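Local coordinates for protein F2 like fibronectin-binding protein (Streptococcus pneumoniae, PDB 5A0N) that probably mediates covalent attachment of the pneumococcus to host molecules through an internal thioester in its N-terminal adhesin domain, at residues N16-S21 with I74-K79; L22-K27 with A34-L39; N49-A54 with E194-K199. All coordinates share one frame; numbering follows the deposited sequence.

Three small sheets make up the beta part of this domain, and the three contacts show how a chain stitches such pieces together. From the N terminus, N16-S21 opens contact 1, which is closed only when I74-K79 returns. Within that loop the chain completes contact 2, a local hairpin of L22-K27 with A34-L39. N49-A54 then starts contact 3 before contact 1 has closed, and its partner E194-K199 arrives beyond the helical region, so contacts 1 and 3 cross. Strands 75-78 and 193-200 are sheet neighbours, which joins contacts 1 and 3; a probable hydrogen bond from A54 N to N38 O ties contact 2 to contact 3.

Contact 1. Residues N16-S21 with I74-K79; sequences NGKYYS and IYTLVK
Y19 and Y75 clasp each other by their backbones, as a hydrogen-bonded antiparallel pair that stands alone. Y19 N donates to Y75 O at 2.8 Å and Y75 N donates to Y19 O at 2.9 Å. The strands run at 108° to one another, consistent with a ladder of a single bridge. The packing is tightest here: K18 CA adds a C-H...O contact to Y75 O at 3.2 Å, and each carbonyl of the pair also sits at the edge of the other tyrosine's ring. For Y19 this follows from chi1 of -61°, which sets CG opposite its own carbonyl carbon and brings the CD1 edge beside Y75 O. Further along that ring, CE1 of Y19 rests on CB of L77 at 3.8 Å, while Y198 meets the ring edge-to-face. Both buried tyrosines are pinned at their hydroxyls, Y19 by S14 N and Y75 by Q209 O.

Toward solvent the contact is looser. Y20 lies alongside I74, CE1 to CG1 3.9 Å apart. K18 bends at chi2 (-58°) and again near its end, running beside T76 with CD 3.7 Å from CG2, and its ammonium group makes a salt bridge with D201. Where direct pairing has lapsed, a water gives a proton to G17 O at 2.7 Å and takes one from L77 N at 2.9 Å. Just behind, N16 OD1 accepts from K18 N in an Asx turn.

The contact thus joins an outer strand of one sheet, 19-21, to an outer strand of another, 75-78. Its chemistry implies a junction fixed at one point by two hydrogen bonds between the backbones of buried tyrosines and continued outward by apolar contacts, one ion pair and a water bridge.

Contact 2. Residues L22-K27 with A34-L39; sequences LGQIEK and ATYNNL
I25 and Y36 form a non-hydrogen-bonded antiparallel pair next to the hydrogen-bonded pair E26 and T35; beyond the two bridges, N37 N donates to Q24 O at 2.7 Å and L39 N to G23 O.

The side-chain amide of N37 does the most bonding. CG of N37, anti to the carbonyl carbon (chi1 -50°), carries the amide toward the other segment, where ND2 spends its two hydrogens on L22 O and E26 O, both 3.0 Å away and approached from above the carbonyl plane. T35 N reaches E26 O from the opposite face. OD1 of N37 offers an in-plane lone pair to T35 OG1 at 2.7 Å, which fixes the amide's rotation.

The side chains of I25 and Y36 share one face of the hairpin, E26 and T35 the other. The carbonyl oxygen of Q24 sits over one face of the Y36 ring, offset toward the rim, and CG1 of I25 packs on CD2 of Y36 at 3.5 Å, the two side chains crossing at about a right angle. The extended side chain of Q24 brings NE2 within 3.1 Å of the Y36 hydroxyl in a nearly straight bond, the amide turned 73° from the ring. H140 of helix 132-152 is the other partner of that hydroxyl. CD2 of L39 presses on the bare backbone of G23, reaching its C at 3.5 Å.

A bound MES, probably from the crystallisation liquor, lies beside Q24 and accepts from I25 N. This is a two-stranded beta hairpin, 25-26 with 35-36, with an asparagine side-chain amide spanning two carbonyls of the facing segment.

Contact 3. Residues N49-A54 with E194-K199; sequences NSDNFA and EYRFYK
R196 and Y198 of strand 193-200 converge on one carboxylate oxygen, D51 OD2, and E194, two residues before R196, bonds that arginine. At the start of the segment OE2 of E194 accepts from R196 NE at 3.0 Å, a salt bridge within the strand; the oxygen is close to the guanidinium plane, while the nitrogen comes from above the carboxylate plane. R196 itself runs extended from CG to NE. Its NH1 bonds D51 OD2 at 3.0 Å with an N-H...O angle of 158°; the oxygen lies at the edge of the guanidinium, whereas the carboxylate is turned 85° to it and is met on its syn side, somewhat out of plane. A water accepts from R196 NH1 at 3.0 Å and donates to S50 O at 2.8 Å. Two residues on, Y198 points its hydroxyl into the same site. Y198 OH donates to D51 OD2 over a short 2.5 Å, using the anti lone pair of that oxygen, with ring and carboxylate 79° apart, and OG of S50 lies 2.8 Å from Y198 OH.

S50 and D51 can both face this strand region because they form a classic beta bulge opposite V41, at a corner of the chain. The other oxygen of D51, OD1, forms a salt bridge with R215 and a hydrogen bond with N8.

Three residues, D51, E194 and R196, therefore make a salt-bridge network, its D51-R196 end buried, that joins strand 49-51 to the sheet of 193-200. With R196 and R215 on its two oxygens and a tyrosine donor besides, D51 is probably held as the anion, its charge balanced within the protein interior.

Contact 1. Residues N16-S21 with I74-K79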
loop_
_atom_site.group_PDB
_atom_site.type_symbol
_atom_site.label_atom_id
_atom_site.label_comp_id
_atom_site.label_asym_id
_atom_site.label_seq_id
_atom_site.Cartn_x
_atom_site.Cartn_y
_atom_site.Cartn_z
ATOM N N ASN A 16 5.958 20.793 -8.332
ATOM C CA ASN A 16 6.038 21.389 -6.998
ATOM C C ASN A 16 6.389 20.390 -5.915
ATOM O O ASN A 16 6.392 20.738 -4.748
ATOM C CB ASN A 16 4.738 22.134 -6.649
ATOM C CG ASN A 16 3.548 21.203 -6.489
ATOM O OD1 ASN A 16 3.645 20.007 -6.708
ATOM N ND2 ASN A 16 2.409 21.773 -6.104
ATOM N N GLY A 17 6.679 19.155 -6.296
ATOM C CA GLY A 17 7.016 18.125 -5.328
ATOM C C GLY A 17 5.848 17.577 -4.522
ATOM O O GLY A 17 6.080 16.801 -3.600
ATOM N N LYS A 18 4.612 17.958 -4.881
ATOM C CA LYS A 18 3.433 17.493 -4.157
ATOM C C LYS A 18 2.614 16.500 -4.975
ATOM O O LYS A 18 2.521 16.592 -6.196
ATOM C CB LYS A 18 2.528 18.665 -3.728
ATOM C CG LYS A 18 3.218 19.743 -2.899
ATOM C CD LYS A 18 3.837 19.173 -1.617
ATOM C CE LYS A 18 4.457 20.226 -0.734
ATOM N NZ LYS A 18 3.379 20.923 -0.045
ATOM N N TYR A 19 2.038 15.546 -4.254
ATOM C CA TYR A 19 1.325 14.413 -4.827
ATOM C C TYR A 19 0.020 14.180 -4.083
ATOM O O TYR A 19 -0.072 14.469 -2.874
ATOM C CB TYR A 19 2.203 13.141 -4.746
ATOM C CG TYR A 19 3.507 13.278 -5.516
ATOM C CD1 TYR A 19 4.611 13.881 -4.935
ATOM C CD2 TYR A 19 3.624 12.859 -6.841
ATOM C CE1 TYR A 19 5.780 14.088 -5.624
ATOM C CE2 TYR A 19 4.808 13.015 -7.548
ATOM C CZ TYR A 19 5.875 13.658 -6.943
ATOM O OH TYR A 19 6.995 13.842 -7.717
ATOM N N TYR A 20 -0.961 13.628 -4.797
ATOM C CA TYR A 20 -2.261 13.260 -4.262
ATOM C C TYR A 20 -2.415 11.749 -4.415
ATOM O O TYR A 20 -1.675 11.118 -5.170
ATOM C CB TYR A 20 -3.409 13.944 -5.008
ATOM C CG TYR A 20 -3.310 15.441 -5.175
ATOM C CD1 TYR A 20 -2.734 16.275 -4.212
ATOM C CD2 TYR A 20 -3.828 16.037 -6.299
ATOM C CE1 TYR A 20 -2.733 17.649 -4.356
ATOM C CE2 TYR A 20 -3.822 17.390 -6.472
ATOM C CZ TYR A 20 -3.277 18.218 -5.499
ATOM O OH TYR A 20 -3.260 19.574 -5.666
ATOM N N SER A 21 -3.398 11.174 -3.717
ATOM C CA SER A 21 -3.730 9.772 -3.932
ATOM C C SER A 21 -5.220 9.591 -4.203
ATOM O O SER A 21 -6.092 10.285 -3.641
ATOM C CB SER A 21 -3.326 8.916 -2.746
ATOM O OG SER A 21 -3.684 7.562 -2.908
ATOM N N ILE A 74 -2.029 15.386 1.112
ATOM C CA ILE A 74 -1.078 15.858 0.135
ATOM C C ILE A 74 0.297 15.420 0.619
ATOM O O ILE A 74 0.602 15.517 1.815
ATOM C CB ILE A 74 -1.179 17.389 -0.021
ATOM C CG1 ILE A 74 -2.599 17.787 -0.453
ATOM C CG2 ILE A 74 -0.160 17.880 -1.042
ATOM C CD1 ILE A 74 -2.836 19.272 -0.534
ATOM N N TYR A 75 1.093 14.907 -0.309
ATOM C CA TYR A 75 2.334 14.204 0.006
ATOM C C TYR A 75 3.532 14.766 -0.712
ATOM O O TYR A 75 3.431 15.309 -1.802
ATOM C CB TYR A 75 2.193 12.720 -0.371
ATOM C CG TYR A 75 1.158 11.980 0.400
ATOM C CD1 TYR A 75 -0.174 11.986 0.027
ATOM C CD2 TYR A 75 1.480 11.297 1.558
ATOM C CE1 TYR A 75 -1.127 11.342 0.790
ATOM C CE2 TYR A 75 0.535 10.629 2.308
ATOM C CZ TYR A 75 -0.791 10.675 1.928
ATOM O OH TYR A 75 -1.763 10.046 2.641
ATOM N N THR A 76 4.704 14.593 -0.086
ATOM C CA THR A 76 5.991 14.722 -0.748
ATOM C C THR A 76 6.617 13.337 -0.898
ATOM O O THR A 76 6.231 12.392 -0.228
ATOM C CB THR A 76 6.959 15.681 -0.018
ATOM O OG1 THR A 76 7.120 15.233 1.319
ATOM C CG2 THR A 76 6.436 17.101 -0.001
ATOM N N LEU A 77 7.563 13.242 -1.812
ATOM C CA LEU A 77 8.177 11.973 -2.198
ATOM C C LEU A 77 9.617 11.860 -1.723
ATOM O O LEU A 77 10.416 12.766 -1.945
ATOM C CB LEU A 77 8.137 11.846 -3.733
ATOM C CG LEU A 77 8.899 10.698 -4.378
ATOM C CD1 LEU A 77 8.392 9.342 -3.958
ATOM C CD2 LEU A 77 8.826 10.813 -5.877
ATOM N N VAL A 78 9.938 10.726 -1.100
ATOM C CA VAL A 78 11.307 10.353 -0.809
ATOM C C VAL A 78 11.631 9.128 -1.682
ATOM O O VAL A 78 11.018 8.072 -1.532
ATOM C CB VAL A 78 11.514 10.000 0.667
ATOM C CG1 VAL A 78 12.978 9.799 0.966
ATOM C CG2 VAL A 78 10.943 11.084 1.559
ATOM N N LYS A 79 12.609 9.293 -2.569
ATOM C CA LYS A 79 12.982 8.262 -3.526
ATOM C C LYS A 79 14.045 7.311 -2.967
ATOM O O LYS A 79 14.863 7.695 -2.144
ATOM C CB LYS A 79 13.527 8.888 -4.818
ATOM C CG LYS A 79 12.511 9.622 -5.669
ATOM C CD LYS A 79 13.157 10.086 -6.972
HETATM O O HOH W 1 8.458 15.541 -3.374
#

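Contact 2. Residues L22-K27 with A34-L39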
loop_
_atom_site.group_PDB
_atom_site.type_symbol
_atom_site.label_atom_id
_atom_site.label_comp_id
_atom_site.label_asym_id
_atom_site.label_seq_id
_atom_site.Cartn_x
_atom_site.Cartn_y
_atom_site.Cartn_z
ATOM N N LEU A 22 -5.516 8.613 -5.055
ATOM C CA LEU A 22 -6.877 8.234 -5.378
ATOM C C LEU A 22 -7.539 7.461 -4.247
ATOM O O LEU A 22 -8.772 7.260 -4.265
ATOM C CB LEU A 22 -6.922 7.421 -6.670
ATOM C CG LEU A 22 -6.299 8.100 -7.890
ATOM C CD1 LEU A 22 -6.508 7.260 -9.134
ATOM C CD2 LEU A 22 -6.831 9.529 -8.117
ATOM N N GLY A 23 -6.771 7.025 -3.250
ATOM C CA GLY A 23 -7.339 6.375 -2.101
ATOM C C GLY A 23 -7.426 4.886 -2.190
ATOM O O GLY A 23 -7.036 4.281 -3.195
ATOM N N GLN A 24 -7.958 4.290 -1.129
ATOM C CA GLN A 24 -8.169 2.846 -1.069
ATOM C C GLN A 24 -9.563 2.573 -1.663
ATOM O O GLN A 24 -9.672 2.431 -2.891
ATOM C CB GLN A 24 -7.947 2.299 0.338
ATOM C CG GLN A 24 -7.946 0.782 0.319
ATOM C CD GLN A 24 -7.887 0.108 1.662
ATOM O OE1 GLN A 24 -8.132 0.718 2.696
ATOM N NE2 GLN A 24 -7.515 -1.182 1.636
ATOM N N ILE A 25 -10.627 2.532 -0.860
ATOM C CA ILE A 25 -11.970 2.457 -1.438
ATOM C C ILE A 25 -12.542 3.870 -1.369
ATOM O O ILE A 25 -12.815 4.393 -0.282
ATOM C CB ILE A 25 -12.907 1.466 -0.741
ATOM C CG1 ILE A 25 -12.315 0.073 -0.770
ATOM C CG2 ILE A 25 -14.288 1.461 -1.415
ATOM C CD1 ILE A 25 -13.153 -0.991 -0.079
ATOM N N GLU A 26 -12.591 4.538 -2.533
ATOM C CA GLU A 26 -13.041 5.937 -2.586
ATOM C C GLU A 26 -13.743 6.166 -3.912
ATOM O O GLU A 26 -13.456 5.540 -4.925
ATOM C CB GLU A 26 -11.905 6.942 -2.477
ATOM C CG GLU A 26 -11.065 6.894 -1.206
ATOM C CD GLU A 26 -11.755 7.349 0.042
ATOM O OE1 GLU A 26 -12.853 7.941 -0.031
ATOM O OE2 GLU A 26 -11.177 7.164 1.125
ATOM N N LYS A 27 -14.636 7.137 -3.906
ATOM C CA LYS A 27 -15.196 7.677 -5.139
ATOM C C LYS A 27 -14.178 8.565 -5.830
ATOM O O LYS A 27 -13.503 9.376 -5.177
ATOM C CB LYS A 27 -16.427 8.500 -4.808
ATOM C CG LYS A 27 -17.559 7.752 -4.155
ATOM C CD LYS A 27 -18.728 8.669 -3.858
ATOM C CE LYS A 27 -19.887 7.974 -3.197
ATOM N NZ LYS A 27 -20.988 8.954 -2.945
ATOM N N ALA A 34 -18.247 4.130 -5.118
ATOM C CA ALA A 34 -16.837 4.044 -4.815
ATOM C C ALA A 34 -16.191 2.860 -5.515
ATOM O O ALA A 34 -16.810 1.828 -5.728
ATOM C CB ALA A 34 -16.645 3.937 -3.307
ATOM N N THR A 35 -14.902 3.020 -5.808
ATOM C CA THR A 35 -14.093 1.992 -6.418
ATOM C C THR A 35 -12.852 1.739 -5.553
ATOM O O THR A 35 -12.451 2.593 -4.751
ATOM C CB THR A 35 -13.689 2.374 -7.852
ATOM O OG1 THR A 35 -13.228 3.722 -7.895
ATOM C CG2 THR A 35 -14.861 2.220 -8.808
ATOM N N TYR A 36 -12.250 0.576 -5.737
ATOM C CA TYR A 36 -10.979 0.236 -5.086
ATOM C C TYR A 36 -9.864 0.756 -5.981
ATOM O O TYR A 36 -9.708 0.293 -7.113
ATOM C CB TYR A 36 -10.870 -1.281 -4.864
ATOM C CG TYR A 36 -9.746 -1.604 -3.889
ATOM C CD1 TYR A 36 -8.428 -1.566 -4.279
ATOM C CD2 TYR A 36 -10.019 -1.888 -2.581
ATOM C CE1 TYR A 36 -7.390 -1.782 -3.375
ATOM C CE2 TYR A 36 -9.000 -2.095 -1.673
ATOM C CZ TYR A 36 -7.692 -2.028 -2.054
ATOM O OH TYR A 36 -6.693 -2.232 -1.119
ATOM N N ASN A 37 -9.082 1.724 -5.478
ATOM C CA ASN A 37 -8.195 2.525 -6.319
ATOM C C ASN A 37 -6.705 2.294 -6.089
ATOM O O ASN A 37 -5.884 3.014 -6.628
ATOM C CB ASN A 37 -8.510 4.016 -6.209
ATOM C CG ASN A 37 -9.987 4.278 -6.399
ATOM O OD1 ASN A 37 -10.630 3.656 -7.262
ATOM N ND2 ASN A 37 -10.528 5.165 -5.606
ATOM N N ASN A 38 -6.351 1.291 -5.260
ATOM C CA ASN A 38 -4.971 0.839 -5.083
ATOM C C ASN A 38 -4.038 1.889 -4.515
ATOM O O ASN A 38 -2.826 1.751 -4.609
ATOM C CB ASN A 38 -4.416 0.263 -6.360
ATOM C CG ASN A 38 -4.997 -1.086 -6.713
ATOM O OD1 ASN A 38 -5.777 -1.692 -5.992
ATOM N ND2 ASN A 38 -4.569 -1.606 -7.847
ATOM N N LEU A 39 -4.599 2.948 -3.934
ATOM C CA LEU A 39 -3.805 4.074 -3.443
ATOM C C LEU A 39 -2.876 4.638 -4.499
ATOM O O LEU A 39 -1.819 5.165 -4.202
ATOM C CB LEU A 39 -3.108 3.755 -2.116
ATOM C CG LEU A 39 -4.051 3.639 -0.922
ATOM C CD1 LEU A 39 -3.478 2.720 0.178
ATOM C CD2 LEU A 39 -4.421 5.020 -0.355
#

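Contact 3. Residues N49-A54 with E194-K199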
loop_
_atom_site.group_PDB
_atom_site.type_symbol
_atom_site.label_atom_id
_atom_site.label_comp_id
_atom_site.label_asym_id
_atom_site.label_seq_id
_atom_site.Cartn_x
_atom_site.Cartn_y
_atom_site.Cartn_z
ATOM N N ASN A 49 -0.106 9.624 -13.062
ATOM C CA ASN A 49 0.371 8.727 -12.023
ATOM C C ASN A 49 1.860 8.878 -11.855
ATOM O O ASN A 49 2.622 8.889 -12.819
ATOM C CB ASN A 49 0.164 7.276 -12.348
ATOM C CG ASN A 49 -1.255 6.854 -12.302
ATOM O OD1 ASN A 49 -2.185 7.650 -12.067
ATOM N ND2 ASN A 49 -1.442 5.555 -12.526
ATOM N N SER A 50 2.250 8.923 -10.595
ATOM C CA SER A 50 3.660 8.859 -10.164
ATOM C C SER A 50 4.002 7.444 -9.715
ATOM O O SER A 50 5.125 7.004 -9.886
ATOM C CB SER A 50 3.937 9.865 -9.070
ATOM O OG SER A 50 3.129 9.645 -7.925
ATOM N N ASP A 51 3.030 6.731 -9.152
ATOM C CA ASP A 51 3.183 5.320 -8.750
ATOM C C ASP A 51 1.815 4.670 -8.916
ATOM O O ASP A 51 0.796 5.218 -8.494
ATOM C CB ASP A 51 3.729 5.178 -7.324
ATOM C CG ASP A 51 5.222 5.387 -7.276
ATOM O OD1 ASP A 51 5.923 4.485 -7.802
ATOM O OD2 ASP A 51 5.683 6.425 -6.739
ATOM N N ASN A 52 1.795 3.551 -9.631
ATOM C CA ASN A 52 0.511 2.941 -9.986
ATOM C C ASN A 52 -0.256 2.438 -8.787
ATOM O O ASN A 52 -1.481 2.302 -8.871
ATOM C CB ASN A 52 0.695 1.744 -10.914
ATOM C CG ASN A 52 1.100 2.114 -12.327
ATOM O OD1 ASN A 52 1.024 3.263 -12.753
ATOM N ND2 ASN A 52 1.481 1.093 -13.080
ATOM N N PHE A 53 0.432 2.121 -7.706
ATOM C CA PHE A 53 -0.195 1.679 -6.475
ATOM C C PHE A 53 0.684 2.144 -5.332
ATOM O O PHE A 53 1.864 2.469 -5.536
ATOM C CB PHE A 53 -0.315 0.136 -6.435
ATOM C CG PHE A 53 1.006 -0.604 -6.556
ATOM C CD1 PHE A 53 1.795 -0.821 -5.444
ATOM C CD2 PHE A 53 1.427 -1.074 -7.803
ATOM C CE1 PHE A 53 3.013 -1.443 -5.584
ATOM C CE2 PHE A 53 2.623 -1.743 -7.917
ATOM C CZ PHE A 53 3.407 -1.929 -6.803
ATOM N N ALA A 54 0.138 2.089 -4.131
ATOM C CA ALA A 54 0.906 2.340 -2.918
ATOM C C ALA A 54 0.187 1.638 -1.773
ATOM O O ALA A 54 -0.927 1.127 -1.957
ATOM C CB ALA A 54 1.055 3.835 -2.653
ATOM N N GLU A 194 13.446 0.050 -6.474
ATOM C CA GLU A 194 13.347 1.342 -5.844
ATOM C C GLU A 194 12.138 1.379 -4.975
ATOM O O GLU A 194 11.011 1.382 -5.477
ATOM C CB GLU A 194 13.344 2.481 -6.851
ATOM C CG GLU A 194 13.359 3.847 -6.188
ATOM C CD GLU A 194 12.940 5.001 -7.036
ATOM O OE1 GLU A 194 12.985 4.881 -8.250
ATOM O OE2 GLU A 194 12.614 6.047 -6.460
ATOM N N TYR A 195 12.348 1.424 -3.667
ATOM C CA TYR A 195 11.279 1.691 -2.715
ATOM C C TYR A 195 11.118 3.197 -2.552
ATOM O O TYR A 195 12.109 3.942 -2.600
ATOM C CB TYR A 195 11.571 0.992 -1.367
ATOM C CG TYR A 195 11.392 -0.503 -1.440
ATOM C CD1 TYR A 195 10.156 -1.099 -1.212
ATOM C CD2 TYR A 195 12.456 -1.355 -1.754
ATOM C CE1 TYR A 195 9.972 -2.467 -1.321
ATOM C CE2 TYR A 195 12.286 -2.718 -1.858
ATOM C CZ TYR A 195 11.055 -3.277 -1.615
ATOM O OH TYR A 195 10.902 -4.637 -1.695
ATOM N N ARG A 196 9.881 3.622 -2.330
ATOM C CA ARG A 196 9.554 5.051 -2.256
ATOM C C ARG A 196 8.659 5.278 -1.058
ATOM O O ARG A 196 7.795 4.441 -0.753
ATOM C CB ARG A 196 8.819 5.518 -3.508
ATOM C CG ARG A 196 9.679 5.538 -4.744
ATOM C CD ARG A 196 8.841 6.004 -5.947
ATOM N NE ARG A 196 9.730 6.490 -6.967
ATOM C CZ ARG A 196 9.343 7.241 -7.960
ATOM N NH1 ARG A 196 8.056 7.604 -8.095
ATOM N NH2 ARG A 196 10.248 7.612 -8.832
ATOM N N PHE A 197 8.834 6.428 -0.418
ATOM C CA PHE A 197 7.995 6.836 0.711
ATOM C C PHE A 197 7.292 8.140 0.387
ATOM O O PHE A 197 7.937 9.071 -0.084
ATOM C CB PHE A 197 8.877 7.009 1.956
ATOM C CG PHE A 197 8.140 6.974 3.256
ATOM C CD1 PHE A 197 7.481 8.105 3.748
ATOM C CD2 PHE A 197 8.118 5.799 4.012
ATOM C CE1 PHE A 197 6.837 8.063 4.976
ATOM C CE2 PHE A 197 7.473 5.763 5.228
ATOM C CZ PHE A 197 6.815 6.889 5.685
ATOM N N TYR A 198 5.985 8.194 0.648
ATOM C CA TYR A 198 5.236 9.437 0.510
ATOM C C TYR A 198 4.900 9.956 1.897
ATOM O O TYR A 198 4.157 9.319 2.660
ATOM C CB TYR A 198 3.990 9.232 -0.360
ATOM C CG TYR A 198 4.274 9.070 -1.827
ATOM C CD1 TYR A 198 4.451 10.174 -2.632
ATOM C CD2 TYR A 198 4.344 7.826 -2.420
ATOM C CE1 TYR A 198 4.647 10.024 -3.993
ATOM C CE2 TYR A 198 4.580 7.675 -3.767
ATOM C CZ TYR A 198 4.701 8.784 -4.562
ATOM O OH TYR A 198 4.892 8.673 -5.936
ATOM N N LYS A 199 5.525 11.099 2.232
ATOM C CA LYS A 199 5.394 11.703 3.544
ATOM C C LYS A 199 4.223 12.663 3.511
ATOM O O LYS A 199 4.200 13.553 2.673
ATOM C CB LYS A 199 6.677 12.504 3.834
ATOM C CG LYS A 199 7.964 11.743 4.011
HETATM O O HOH W 2 7.189 8.660 -10.771
#